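PDB 3WVN: Non-ribosomal peptide synthetase from Streptomyces halstedii, which belongs to the AMP-binding enzyme family of the ANL clan and is modelled here with aspartic acid in its ligand pocket. Local coordinates for residues Arg310-Ser315 with Ser329-Ala334; Gln342-Arg347 with Met421-Gly426; Val146-Glu151 with Leu163-Ile168; Val190-Leu195 with Pro214-Val219. One frame throughout, in Å; residues are numbered along the deposited sequence.

Contact 1: Arg310-Ser315 with Ser329-Ala334; sequences RMFTNS and SAFPGA. With ASP (aspartic acid), chain C.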
loop_
_atom_site.group_PDB
_atom_site.type_symbol
_atom_site.label_atom_id
_atom_site.label_comp_id
_atom_site.label_asym_id
_atom_site.label_seq_id
_atom_site.Cartn_x
_atom_site.Cartn_y
_atom_site.Cartn_z
ATOM N N ARG A 310 -0.035 -17.887 8.607
ATOM C CA ARG A 310 -1.186 -17.789 9.472
ATOM C C ARG A 310 -2.375 -16.992 8.871
ATOM O O ARG A 310 -3.529 -17.064 9.359
ATOM C CB ARG A 310 -0.751 -17.234 10.841
ATOM C CG ARG A 310 -0.705 -15.686 10.976
ATOM C CD ARG A 310 -0.121 -15.306 12.331
ATOM N NE ARG A 310 -0.010 -13.874 12.558
ATOM C CZ ARG A 310 -1.012 -13.061 12.880
ATOM N NH1 ARG A 310 -2.242 -13.537 13.010
ATOM N NH2 ARG A 310 -0.795 -11.781 13.091
ATOM N N MET A 311 -2.135 -16.250 7.806
ATOM C CA MET A 311 -3.208 -15.455 7.224
ATOM C C MET A 311 -2.979 -15.093 5.782
ATOM O O MET A 311 -1.858 -14.754 5.348
ATOM C CB MET A 311 -3.455 -14.181 8.042
ATOM C CG MET A 311 -4.767 -13.519 7.695
ATOM S SD MET A 311 -5.089 -12.052 8.655
ATOM C CE MET A 311 -5.072 -12.736 10.333
ATOM N N PHE A 312 -4.044 -15.174 5.026
ATOM C CA PHE A 312 -4.086 -14.666 3.704
ATOM C C PHE A 312 -5.183 -13.590 3.731
ATOM O O PHE A 312 -6.306 -13.877 4.232
ATOM C CB PHE A 312 -4.494 -15.754 2.701
ATOM C CG PHE A 312 -3.537 -16.895 2.603
ATOM C CD1 PHE A 312 -2.405 -16.795 1.783
ATOM C CD2 PHE A 312 -3.753 -18.058 3.299
ATOM C CE1 PHE A 312 -1.512 -17.826 1.691
ATOM C CE2 PHE A 312 -2.871 -19.132 3.216
ATOM C CZ PHE A 312 -1.757 -19.016 2.399
ATOM N N THR A 313 -4.907 -12.417 3.150
ATOM C CA THR A 313 -5.877 -11.330 3.118
ATOM C C THR A 313 -6.112 -10.934 1.687
ATOM O O THR A 313 -5.191 -10.427 1.021
ATOM C CB THR A 313 -5.402 -10.076 3.891
ATOM O OG1 THR A 313 -4.132 -9.607 3.360
ATOM C CG2 THR A 313 -5.197 -10.404 5.315
ATOM N N ASN A 314 -7.371 -11.084 1.265
ATOM C CA ASN A 314 -7.742 -10.932 -0.114
ATOM C C ASN A 314 -8.596 -9.693 -0.339
ATOM O O ASN A 314 -9.541 -9.414 0.386
ATOM C CB ASN A 314 -8.502 -12.134 -0.621
ATOM C CG ASN A 314 -8.868 -11.994 -2.091
ATOM O OD1 ASN A 314 -8.073 -12.323 -2.977
ATOM N ND2 ASN A 314 -10.040 -11.441 -2.354
ATOM N N SER A 315 -8.196 -8.910 -1.342
ATOM C CA SER A 315 -9.035 -7.857 -1.809
ATOM C C SER A 315 -8.863 -7.743 -3.301
ATOM O O SER A 315 -8.231 -8.590 -3.935
ATOM C CB SER A 315 -8.648 -6.515 -1.147
ATOM O OG SER A 315 -9.757 -5.630 -1.191
ATOM N N SER A 329 -7.059 -26.194 2.881
ATOM C CA SER A 329 -6.485 -27.517 2.792
ATOM C C SER A 329 -4.947 -27.506 2.767
ATOM O O SER A 329 -4.285 -28.170 3.615
ATOM C CB SER A 329 -7.114 -28.248 1.591
ATOM O OG SER A 329 -6.607 -29.550 1.440
ATOM N N ALA A 330 -4.352 -26.700 1.881
ATOM C CA ALA A 330 -2.898 -26.583 1.866
ATOM C C ALA A 330 -2.364 -25.929 3.124
ATOM O O ALA A 330 -1.310 -26.282 3.591
ATOM C CB ALA A 330 -2.435 -25.813 0.642
ATOM N N PHE A 331 -3.076 -24.962 3.698
ATOM C CA PHE A 331 -2.590 -24.298 4.902
ATOM C C PHE A 331 -3.678 -24.261 6.000
ATOM O O PHE A 331 -4.241 -23.208 6.278
ATOM C CB PHE A 331 -2.162 -22.873 4.560
ATOM C CG PHE A 331 -1.262 -22.785 3.388
ATOM C CD1 PHE A 331 -1.786 -22.523 2.128
ATOM C CD2 PHE A 331 0.095 -22.924 3.534
ATOM C CE1 PHE A 331 -0.969 -22.439 1.004
ATOM C CE2 PHE A 331 0.939 -22.783 2.422
ATOM C CZ PHE A 331 0.389 -22.572 1.147
ATOM N N PRO A 332 -3.913 -25.383 6.667
ATOM C CA PRO A 332 -4.976 -25.440 7.707
ATOM C C PRO A 332 -4.691 -24.521 8.879
ATOM O O PRO A 332 -5.603 -24.091 9.535
ATOM C CB PRO A 332 -5.000 -26.901 8.114
ATOM C CG PRO A 332 -3.630 -27.388 7.802
ATOM C CD PRO A 332 -3.285 -26.704 6.498
ATOM N N GLY A 333 -3.455 -24.115 9.070
ATOM C CA GLY A 333 -3.171 -23.106 10.084
ATOM C C GLY A 333 -3.524 -21.677 9.759
ATOM O O GLY A 333 -3.374 -20.773 10.612
ATOM N N ALA A 334 -4.009 -21.421 8.563
ATOM C CA ALA A 334 -4.083 -20.035 8.147
ATOM C C ALA A 334 -5.516 -19.632 8.036
ATOM O O ALA A 334 -6.339 -20.429 7.648
ATOM C CB ALA A 334 -3.315 -19.812 6.804
HETATM N N ASP C . -7.491 -0.590 -2.453
HETATM C CA ASP C . -8.250 -1.879 -2.196
HETATM C C ASP C . -7.858 -2.574 -0.907
HETATM O O ASP C . -6.665 -2.483 -0.493
HETATM C CB ASP C . -8.094 -2.861 -3.356
HETATM C CG ASP C . -8.251 -2.177 -4.759
HETATM O OD1 ASP C . -7.965 -2.858 -5.779
HETATM O OD2 ASP C . -8.628 -0.974 -4.835
HETATM O OXT ASP C . -8.743 -3.246 -0.312
#

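Contact 2: Gln342-Arg347 with Met421-Gly426; sequences QTECKR and MRLHTG. With ASP (aspartic acid), chain C.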
loop_
_atom_site.group_PDB
_atom_site.type_symbol
_atom_site.label_atom_id
_atom_site.label_comp_id
_atom_site.label_asym_id
_atom_site.label_seq_id
_atom_site.Cartn_x
_atom_site.Cartn_y
_atom_site.Cartn_z
ATOM N N GLN A 342 -11.710 0.328 -2.298
ATOM C CA GLN A 342 -11.269 1.133 -3.431
ATOM C C GLN A 342 -10.141 2.008 -2.994
ATOM O O GLN A 342 -10.048 2.380 -1.810
ATOM C CB GLN A 342 -12.405 2.035 -3.897
ATOM C CG GLN A 342 -13.591 1.293 -4.411
ATOM C CD GLN A 342 -14.564 2.232 -5.049
ATOM O OE1 GLN A 342 -14.618 3.438 -4.745
ATOM N NE2 GLN A 342 -15.342 1.698 -5.950
ATOM N N THR A 343 -9.339 2.434 -3.960
ATOM C CA THR A 343 -8.192 3.238 -3.644
ATOM C C THR A 343 -8.671 4.580 -3.071
ATOM O O THR A 343 -8.036 5.150 -2.185
ATOM C CB THR A 343 -7.286 3.440 -4.867
ATOM O OG1 THR A 343 -6.740 2.189 -5.233
ATOM C CG2 THR A 343 -6.127 4.367 -4.523
ATOM N N GLU A 344 -9.849 5.003 -3.509
ATOM C CA GLU A 344 -10.486 6.269 -3.066
ATOM C C GLU A 344 -10.586 6.424 -1.544
ATOM O O GLU A 344 -10.663 7.554 -1.060
ATOM C CB GLU A 344 -11.891 6.338 -3.650
ATOM C CG GLU A 344 -11.974 6.738 -5.107
ATOM C CD GLU A 344 -11.587 5.657 -6.125
ATOM O OE1 GLU A 344 -11.168 4.520 -5.773
ATOM O OE2 GLU A 344 -11.655 5.981 -7.329
ATOM N N CYS A 345 -10.655 5.308 -0.801
ATOM C CA CYS A 345 -10.604 5.365 0.669
ATOM C C CYS A 345 -9.753 4.248 1.245
ATOM O O CYS A 345 -9.958 3.856 2.403
ATOM C CB CYS A 345 -11.999 5.284 1.256
ATOM S SG CYS A 345 -12.871 3.751 0.909
ATOM N N LYS A 346 -8.795 3.759 0.437
ATOM C CA LYS A 346 -7.972 2.572 0.707
ATOM C C LYS A 346 -8.754 1.286 0.810
ATOM O O LYS A 346 -8.587 0.411 -0.011
ATOM C CB LYS A 346 -7.083 2.717 1.959
ATOM C CG LYS A 346 -6.372 1.410 2.389
ATOM C CD LYS A 346 -5.581 0.727 1.229
ATOM C CE LYS A 346 -5.035 -0.613 1.700
ATOM N NZ LYS A 346 -4.263 -1.372 0.686
ATOM N N ARG A 347 -9.575 1.155 1.834
ATOM C CA ARG A 347 -10.351 -0.061 2.039
ATOM C C ARG A 347 -11.684 0.255 2.698
ATOM O O ARG A 347 -11.815 1.261 3.366
ATOM C CB ARG A 347 -9.528 -1.052 2.820
ATOM C CG ARG A 347 -10.183 -2.416 2.992
ATOM C CD ARG A 347 -9.148 -3.450 3.481
ATOM N NE ARG A 347 -8.213 -3.642 2.401
ATOM C CZ ARG A 347 -6.953 -4.022 2.527
ATOM N NH1 ARG A 347 -6.422 -4.303 3.703
ATOM N NH2 ARG A 347 -6.207 -4.131 1.436
ATOM N N MET A 421 -16.843 14.671 1.529
ATOM C CA MET A 421 -16.855 13.859 2.750
ATOM C C MET A 421 -17.695 12.562 2.658
ATOM O O MET A 421 -17.606 11.782 3.565
ATOM C CB MET A 421 -17.299 14.681 3.996
ATOM C CG MET A 421 -18.800 14.727 4.260
ATOM S SD MET A 421 -19.325 15.720 5.699
ATOM C CE MET A 421 -19.177 17.413 5.118
ATOM N N ARG A 422 -18.499 12.318 1.613
ATOM C CA ARG A 422 -19.037 10.969 1.392
ATOM C C ARG A 422 -18.542 10.406 0.058
ATOM O O ARG A 422 -18.661 11.052 -0.977
ATOM C CB ARG A 422 -20.548 10.940 1.443
ATOM C CG ARG A 422 -21.165 9.681 0.840
ATOM C CD ARG A 422 -22.604 9.394 1.281
ATOM N NE ARG A 422 -23.122 10.465 2.118
ATOM C CZ ARG A 422 -23.361 10.392 3.418
ATOM N NH1 ARG A 422 -23.202 9.258 4.097
ATOM N NH2 ARG A 422 -23.809 11.476 4.042
ATOM N N LEU A 423 -17.980 9.204 0.097
ATOM C CA LEU A 423 -17.487 8.538 -1.109
ATOM C C LEU A 423 -18.585 7.707 -1.658
ATOM O O LEU A 423 -19.097 6.838 -0.958
ATOM C CB LEU A 423 -16.283 7.611 -0.802
ATOM C CG LEU A 423 -15.814 6.684 -1.940
ATOM C CD1 LEU A 423 -15.266 7.509 -3.099
ATOM C CD2 LEU A 423 -14.801 5.637 -1.466
ATOM N N HIS A 424 -18.916 7.937 -2.931
ATOM C CA HIS A 424 -19.913 7.134 -3.643
ATOM C C HIS A 424 -19.119 6.193 -4.513
ATOM O O HIS A 424 -18.385 6.627 -5.396
ATOM C CB HIS A 424 -20.813 8.035 -4.500
ATOM C CG HIS A 424 -21.727 8.893 -3.687
ATOM N ND1 HIS A 424 -23.105 8.748 -3.681
ATOM C CD2 HIS A 424 -21.446 9.876 -2.797
ATOM C CE1 HIS A 424 -23.632 9.644 -2.862
ATOM N NE2 HIS A 424 -22.648 10.331 -2.305
ATOM N N THR A 425 -19.244 4.914 -4.246
ATOM C CA THR A 425 -18.365 3.949 -4.848
ATOM C C THR A 425 -18.762 3.540 -6.256
ATOM O O THR A 425 -17.966 2.953 -6.972
ATOM C CB THR A 425 -18.354 2.638 -4.030
ATOM O OG1 THR A 425 -19.645 2.011 -4.070
ATOM C CG2 THR A 425 -17.909 2.897 -2.596
ATOM N N GLY A 426 -20.032 3.756 -6.601
ATOM C CA GLY A 426 -20.634 3.136 -7.752
ATOM C C GLY A 426 -20.738 1.630 -7.665
ATOM O O GLY A 426 -21.038 1.017 -8.677
HETATM N N ASP C . -7.491 -0.590 -2.453
HETATM C CA ASP C . -8.250 -1.879 -2.196
HETATM C C ASP C . -7.858 -2.574 -0.907
HETATM O O ASP C . -6.665 -2.483 -0.493
HETATM C CB ASP C . -8.094 -2.861 -3.356
HETATM C CG ASP C . -8.251 -2.177 -4.759
HETATM O OD1 ASP C . -7.965 -2.858 -5.779
HETATM O OD2 ASP C . -8.628 -0.974 -4.835
HETATM O OXT ASP C . -8.743 -3.246 -0.312
#

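Contact 3: Val146-Glu151 with Leu163-Ile168; sequences VIAEDE and LPVYSI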
loop_
_atom_site.group_PDB
_atom_site.type_symbol
_atom_site.label_atom_id
_atom_site.label_comp_id
_atom_site.label_asym_id
_atom_site.label_seq_id
_atom_site.Cartn_x
_atom_site.Cartn_y
_atom_site.Cartn_z
ATOM N N VAL A 146 12.199 12.831 -11.487
ATOM C CA VAL A 146 11.730 11.465 -11.733
ATOM C C VAL A 146 12.884 10.549 -11.395
ATOM O O VAL A 146 14.055 10.879 -11.716
ATOM C CB VAL A 146 11.368 11.279 -13.220
ATOM C CG1 VAL A 146 11.061 9.835 -13.530
ATOM C CG2 VAL A 146 10.236 12.227 -13.636
ATOM N N ILE A 147 12.566 9.435 -10.738
ATOM C CA ILE A 147 13.559 8.465 -10.326
ATOM C C ILE A 147 13.252 7.172 -11.051
ATOM O O ILE A 147 12.112 6.686 -11.006
ATOM C CB ILE A 147 13.523 8.270 -8.797
ATOM C CG1 ILE A 147 14.026 9.525 -8.127
ATOM C CG2 ILE A 147 14.379 7.095 -8.354
ATOM C CD1 ILE A 147 13.867 9.558 -6.641
ATOM N N ALA A 148 14.257 6.611 -11.716
ATOM C CA ALA A 148 14.095 5.428 -12.538
ATOM C C ALA A 148 14.941 4.293 -11.996
ATOM O O ALA A 148 15.795 4.451 -11.114
ATOM C CB ALA A 148 14.478 5.741 -13.985
ATOM N N GLU A 149 14.735 3.152 -12.574
ATOM C CA GLU A 149 15.244 1.924 -12.048
ATOM C C GLU A 149 16.697 1.698 -12.430
ATOM O O GLU A 149 17.452 1.039 -11.706
ATOM C CB GLU A 149 14.382 0.796 -12.599
ATOM C CG GLU A 149 14.808 -0.557 -12.123
ATOM C CD GLU A 149 13.954 -1.627 -12.700
ATOM O OE1 GLU A 149 14.200 -2.789 -12.311
ATOM O OE2 GLU A 149 13.046 -1.305 -13.507
ATOM N N ASP A 150 17.070 2.200 -13.596
ATOM C CA ASP A 150 18.425 2.091 -14.085
ATOM C C ASP A 150 18.593 3.039 -15.267
ATOM O O ASP A 150 17.675 3.792 -15.595
ATOM C CB ASP A 150 18.759 0.649 -14.472
ATOM C CG ASP A 150 17.925 0.127 -15.627
ATOM O OD1 ASP A 150 17.259 0.881 -16.368
ATOM O OD2 ASP A 150 17.982 -1.090 -15.816
ATOM N N GLU A 151 19.751 2.970 -15.926
ATOM C CA GLU A 151 20.114 3.938 -16.984
ATOM C C GLU A 151 19.345 3.747 -18.261
ATOM O O GLU A 151 18.887 4.726 -18.858
ATOM C CB GLU A 151 21.616 3.892 -17.275
ATOM C CG GLU A 151 22.473 4.441 -16.132
ATOM C CD GLU A 151 22.243 5.920 -15.859
ATOM O OE1 GLU A 151 21.689 6.639 -16.737
ATOM O OE2 GLU A 151 22.597 6.355 -14.744
ATOM N N LEU A 163 11.650 16.813 -17.643
ATOM C CA LEU A 163 12.098 16.944 -16.243
ATOM C C LEU A 163 13.380 16.163 -16.015
ATOM O O LEU A 163 13.662 15.235 -16.761
ATOM C CB LEU A 163 11.008 16.485 -15.275
ATOM C CG LEU A 163 9.833 17.488 -15.277
ATOM C CD1 LEU A 163 8.575 16.794 -14.754
ATOM C CD2 LEU A 163 10.119 18.753 -14.466
ATOM N N PRO A 164 14.165 16.560 -14.999
ATOM C CA PRO A 164 15.345 15.808 -14.566
ATOM C C PRO A 164 15.034 14.377 -14.141
ATOM O O PRO A 164 14.113 14.176 -13.364
ATOM C CB PRO A 164 15.839 16.585 -13.350
ATOM C CG PRO A 164 15.222 17.927 -13.446
ATOM C CD PRO A 164 13.966 17.797 -14.232
ATOM N N VAL A 165 15.830 13.416 -14.615
ATOM C CA VAL A 165 15.621 11.957 -14.392
ATOM C C VAL A 165 16.903 11.297 -13.836
ATOM O O VAL A 165 17.957 11.404 -14.470
ATOM C CB VAL A 165 15.286 11.246 -15.712
ATOM C CG1 VAL A 165 15.250 9.717 -15.508
ATOM C CG2 VAL A 165 13.973 11.767 -16.272
ATOM N N TYR A 166 16.804 10.618 -12.679
ATOM C CA TYR A 166 17.958 10.018 -12.009
ATOM C C TYR A 166 17.792 8.536 -11.865
ATOM O O TYR A 166 16.718 8.100 -11.528
ATOM C CB TYR A 166 18.078 10.587 -10.623
ATOM C CG TYR A 166 18.216 12.077 -10.579
ATOM C CD1 TYR A 166 19.478 12.676 -10.568
ATOM C CD2 TYR A 166 17.090 12.898 -10.550
ATOM C CE1 TYR A 166 19.638 14.064 -10.509
ATOM C CE2 TYR A 166 17.222 14.291 -10.503
ATOM C CZ TYR A 166 18.516 14.887 -10.476
ATOM O OH TYR A 166 18.708 16.283 -10.471
ATOM N N SER A 167 18.822 7.746 -12.126
ATOM C CA SER A 167 18.753 6.317 -11.916
ATOM C C SER A 167 19.048 6.043 -10.466
ATOM O O SER A 167 19.813 6.754 -9.857
ATOM C CB SER A 167 19.724 5.537 -12.811
ATOM O OG SER A 167 21.024 5.462 -12.240
ATOM N N ILE A 168 18.367 5.062 -9.891
ATOM C CA ILE A 168 18.487 4.844 -8.470
ATOM C C ILE A 168 19.923 4.444 -8.054
ATOM O O ILE A 168 20.381 4.822 -6.972
ATOM C CB ILE A 168 17.435 3.823 -7.954
ATOM C CG1 ILE A 168 17.418 3.770 -6.427
ATOM C CG2 ILE A 168 17.716 2.434 -8.524
ATOM C CD1 ILE A 168 16.842 5.019 -5.771
#

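Contact 4: Val190-Leu195 with Pro214-Val219; sequences VSPEDL and PHQQIV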
loop_
_atom_site.group_PDB
_atom_site.type_symbol
_atom_site.label_atom_id
_atom_site.label_comp_id
_atom_site.label_asym_id
_atom_site.label_seq_id
_atom_site.Cartn_x
_atom_site.Cartn_y
_atom_site.Cartn_z
ATOM N N VAL A 190 5.453 19.463 8.662
ATOM C CA VAL A 190 4.600 18.680 7.774
ATOM C C VAL A 190 3.281 18.586 8.461
ATOM O O VAL A 190 3.194 18.194 9.604
ATOM C CB VAL A 190 5.178 17.287 7.485
ATOM C CG1 VAL A 190 4.281 16.523 6.495
ATOM C CG2 VAL A 190 6.598 17.410 6.929
ATOM N N SER A 191 2.238 18.970 7.759
ATOM C CA SER A 191 0.916 18.942 8.341
ATOM C C SER A 191 0.283 17.576 8.060
ATOM O O SER A 191 0.459 17.016 6.966
ATOM C CB SER A 191 0.076 20.039 7.715
ATOM O OG SER A 191 -1.280 19.822 7.991
ATOM N N PRO A 192 -0.500 17.071 9.018
ATOM C CA PRO A 192 -1.317 15.888 8.783
ATOM C C PRO A 192 -2.232 16.015 7.563
ATOM O O PRO A 192 -2.625 14.986 7.006
ATOM C CB PRO A 192 -2.115 15.743 10.075
ATOM C CG PRO A 192 -1.306 16.455 11.110
ATOM C CD PRO A 192 -0.647 17.587 10.382
ATOM N N GLU A 193 -2.504 17.239 7.103
ATOM C CA GLU A 193 -3.348 17.436 5.949
ATOM C C GLU A 193 -2.579 17.518 4.637
ATOM O O GLU A 193 -3.184 17.580 3.584
ATOM C CB GLU A 193 -4.203 18.705 6.122
ATOM C CG GLU A 193 -5.189 18.691 7.305
ATOM C CD GLU A 193 -5.877 20.046 7.514
ATOM O OE1 GLU A 193 -5.955 20.817 6.519
ATOM O OE2 GLU A 193 -6.350 20.346 8.647
ATOM N N ASP A 194 -1.260 17.566 4.704
ATOM C CA ASP A 194 -0.418 17.553 3.512
ATOM C C ASP A 194 -0.537 16.223 2.785
ATOM O O ASP A 194 -0.607 15.138 3.420
ATOM C CB ASP A 194 1.066 17.663 3.896
ATOM C CG ASP A 194 1.484 19.078 4.344
ATOM O OD1 ASP A 194 0.661 19.995 4.219
ATOM O OD2 ASP A 194 2.633 19.259 4.828
ATOM N N LEU A 195 -0.460 16.301 1.455
ATOM C CA LEU A 195 -0.466 15.121 0.649
ATOM C C LEU A 195 0.838 14.378 0.879
ATOM O O LEU A 195 1.927 14.973 0.893
ATOM C CB LEU A 195 -0.623 15.461 -0.824
ATOM C CG LEU A 195 -1.915 16.134 -1.261
ATOM C CD1 LEU A 195 -1.901 16.248 -2.782
ATOM C CD2 LEU A 195 -3.111 15.320 -0.840
ATOM N N PRO A 214 -3.639 12.295 1.678
ATOM C CA PRO A 214 -3.001 13.015 2.803
ATOM C C PRO A 214 -2.459 12.099 3.879
ATOM O O PRO A 214 -2.978 10.993 4.027
ATOM C CB PRO A 214 -4.130 13.872 3.406
ATOM C CG PRO A 214 -5.171 13.932 2.336
ATOM C CD PRO A 214 -5.069 12.585 1.604
ATOM N N HIS A 215 -1.471 12.578 4.630
ATOM C CA HIS A 215 -0.867 11.845 5.704
ATOM C C HIS A 215 -1.861 11.224 6.687
ATOM O O HIS A 215 -1.718 10.057 7.028
ATOM C CB HIS A 215 0.038 12.772 6.496
ATOM C CG HIS A 215 1.389 12.968 5.892
ATOM N ND1 HIS A 215 2.511 12.305 6.353
ATOM C CD2 HIS A 215 1.814 13.778 4.887
ATOM C CE1 HIS A 215 3.562 12.665 5.638
ATOM N NE2 HIS A 215 3.167 13.564 4.740
ATOM N N GLN A 216 -2.775 12.034 7.237
ATOM C CA GLN A 216 -3.741 11.607 8.295
ATOM C C GLN A 216 -4.541 10.365 7.912
ATOM O O GLN A 216 -4.697 9.446 8.711
ATOM C CB GLN A 216 -4.810 12.668 8.472
ATOM C CG GLN A 216 -4.451 13.851 9.260
ATOM C CD GLN A 216 -5.661 14.722 9.497
ATOM O OE1 GLN A 216 -6.171 15.328 8.594
ATOM N NE2 GLN A 216 -6.127 14.748 10.726
ATOM N N GLN A 217 -5.134 10.429 6.713
ATOM C CA GLN A 217 -5.944 9.333 6.129
ATOM C C GLN A 217 -5.176 8.045 5.954
ATOM O O GLN A 217 -5.657 6.992 6.274
ATOM C CB GLN A 217 -6.480 9.738 4.782
ATOM C CG GLN A 217 -7.700 10.575 4.856
ATOM C CD GLN A 217 -7.405 12.068 4.688
ATOM O OE1 GLN A 217 -6.530 12.636 5.335
ATOM N NE2 GLN A 217 -8.162 12.686 3.822
ATOM N N ILE A 218 -3.956 8.160 5.471
ATOM C CA ILE A 218 -3.134 7.000 5.261
ATOM C C ILE A 218 -2.887 6.371 6.617
ATOM O O ILE A 218 -3.085 5.160 6.775
ATOM C CB ILE A 218 -1.785 7.327 4.599
ATOM C CG1 ILE A 218 -1.996 7.853 3.164
ATOM C CG2 ILE A 218 -0.905 6.091 4.562
ATOM C CD1 ILE A 218 -0.716 8.377 2.506
ATOM N N VAL A 219 -2.432 7.170 7.575
ATOM C CA VAL A 219 -2.068 6.619 8.878
ATOM C C VAL A 219 -3.301 6.005 9.521
ATOM O O VAL A 219 -3.240 4.905 10.093
ATOM C CB VAL A 219 -1.445 7.672 9.806
ATOM C CG1 VAL A 219 -1.301 7.170 11.224
ATOM C CG2 VAL A 219 -0.049 8.041 9.295
#

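Contact 1: Arg310-Ser315 with Ser329-Ala334
Phe-312 and Phe-331 bring their rings together at the heart of this contact. The CZ corner of Phe-312 sits above one face of the Phe-331 ring, nearer its border than its centre, and comes within 3.5 Å of Phe-331 CD1. The ring planes stand at 59° with centroids 5.2 Å apart, so the pair is oblique, neither stacked nor T-shaped. Both CG atoms lie beside their own backbone N (chi1 -63° in Phe-312, -50° in Phe-331), and this brings the two side chains across each other at about a right angle.

A second apolar touch comes from Ala-334. Its methyl CB packs on Phe-312 CE2 at 3.7 Å. Leu-295 of helix 289-300 touches both phenylalanines, so the cluster is part of the core between helix and sheet.

Between the two segments the polar approach is a backbone CA-H...O contact from Ala-334 CA to Arg-310 O, 3.3 Å. Within 329-334, Phe-331 to Ala-334 form a type I turn, closed by Ala-334 N to Phe-331 O at 2.9 Å. The guanidinium of Arg-310 leads elsewhere, to a salt bridge with Asp-235.

Just past the C-terminal end of strand 311-314, Ser-315 OG gives a hydrogen bond of 2.7 Å to OXT of the bound aspartic acid.

Helix 321-330 ends just before Phe-331, and the turn leads the chain into strand 335-340, which runs parallel to 311-314. The arrangement is the return leg of a beta-alpha-beta crossover, with the ligand pocket at the C-terminal end of its first strand.

Contact 2: Gln342-Arg347 with Met421-Gly426
Leu-423 fits its two methyl groups against Glu-344 and Cys-345, and this is the tightly packed part of the contact. Leu-423 CD1 meets Glu-344 CB at 3.6 Å. The other branch, CD2, reaches Cys-345 SG at 3.6 Å and also touches Glu-344 CB. Leu-423 and Cys-345 are both buried.

The other half is looser and partly exposed. Gln-342 reaches out with an extended chain and crosses Thr-425 at about a right angle. Its NE2 donates to Thr-425 O at 3.1 Å, with an angle of 156° at the hydrogen. The acceptor lies near the amide plane, and the donor uses a lone pair of the carbonyl. Gln-342 OE1 lies near carbon atoms of Thr-425 and near Leu-423 CD2. The Glu-344 chain bends at chi2 (76°), leading its carboxylate away to Tyr-401, whose OH is hydrogen-bonded to OE2. Thr-425 OG1 is held by Ile-390 O on the neighbouring strand.

The opposite flank of loop 342-347 faces the bound aspartic acid. Arg-347 NE donates to OXT at 2.8 Å and Arg-347 NH2 to O at 2.6 Å, gripping the alpha-carboxylate along the guanidinium edge. Lys-346 NZ adds a bond of 2.9 Å to the same O, and Lys-346 O accepts from the ligand N. Asp-246 is a further partner of Lys-346 NZ.

Two positive side chains thus meet one carboxylate, which would favour its anionic form. Across the loop, contact with strand 423-425 rests on the apolar packing of Leu-423 and one hydrogen bond from a neutral side-chain amide.

Contact 3: Val146-Glu151 with Leu163-Ile168
Val-146 and Val-165 begin a parallel ladder that continues through Ile-147 with Tyr-166 and Ala-148 with Ser-167. Four backbone bonds cross it. Val-146 N donates to Pro-164 O, Tyr-166 N to Val-146 O, Ala-148 N to Tyr-166 O, and Ile-168 N to Ala-148 O. The straightest is Ala-148 N to Tyr-166 O, 2.9 Å with 170° at the hydrogen.

Val-146 CB meets Val-165 CG2 at 4.0 Å on the face that also carries Ala-148. Ile-168 opens helix 168-180, and its CD1 reaches back to Ile-147 CG2 at 4.1 Å. Ile-168 CG2 lies 3.5 Å from Glu-149 O. At the end of strand 165-167, Ser-167 OG donates to Glu-151 OE2 at 3.1 Å, from above the carboxylate plane. Glu-151 bends at chi2 (-64°) to return its carboxylate to the serine.

Further out, helix 151-159 packs Ala-154 on Ala-148 and Val-165. Leu-171 of helix 168-180 touches Ile-147 and Tyr-166 on the other face. Trp-86 meets the Tyr-166 ring edge-to-face. Asp-150 N-caps helix 151-159 through Ala-153 N; Ser-167 caps helix 168-180 more weakly, through Ser-170 N. The whole is a beta-alpha-beta unit, with 165-167 at one edge of a parallel sheet.

Contact 4: Val190-Leu195 with Pro214-Val219
His-215 fits into the curve of loop 190-195 and can be followed outward from its backbone. Its CB lies 3.5 Å from Pro-192 O. CG is turned beside the backbone N (chi1 -82°), which carries the ring toward the loop, and it too lies near Asp-194 O. That oxygen sits at the ring edge, near its plane, with Asp-194 O 3.1 Å from His-215 CD2. NE2 meets Val-190 CG1 at 3.6 Å, and CE1 lies near the same methyl. Val-190 CG1 sits over the ring face in a CH-pi contact, 4.0 Å from the centroid. ND1 is hydrogen-bonded to Val-47 N.

Two backbone bonds hold the start of the helix to the loop. His-215 N donates to Asp-194 O at 3.0 Å. Gln-216 N donates to Pro-192 O, also at 3.0 Å. Gln-216 OE1 reaches Glu-193 CG. Leu-195 CD2 touches Pro-214 CG at 4.0 Å.

The loop is braced from within. Ser-191 OG accepts from Glu-193 N in an ST turn, and Asp-194 OD2 accepts from Ser-191 N. Asp-194 OD1 makes a salt bridge to Arg-94.

Pro-214 is the N-cap residue of helix 215-229. The contact therefore joins the loop entering strand 195-200 to the junction where strand 210-214 passes into that helix, whose Ile-218 packs on helix 246-258.

Contacts 1 and 2 share the bound aspartic acid. Ser-315 of contact 1 and Arg-347 of contact 2 both bond its alpha-carboxylate and touch each other, with Ser-315 CB 4.3 Å from Arg-347 NH2. Their centres are still about 27 Å apart, because the packing of contact 1 lies at the N-terminal end of strand 311-314. Both reach the same mixed sheet. Contact 4 is the next closest to the pocket: the Pro-214 side chain is about 14 Å from the ligand, and the nearest atoms of contacts 4 and 2 are about 6 Å apart. Contact 3 belongs to a separate parallel sheet, its centre about 38 Å from that of contact 1.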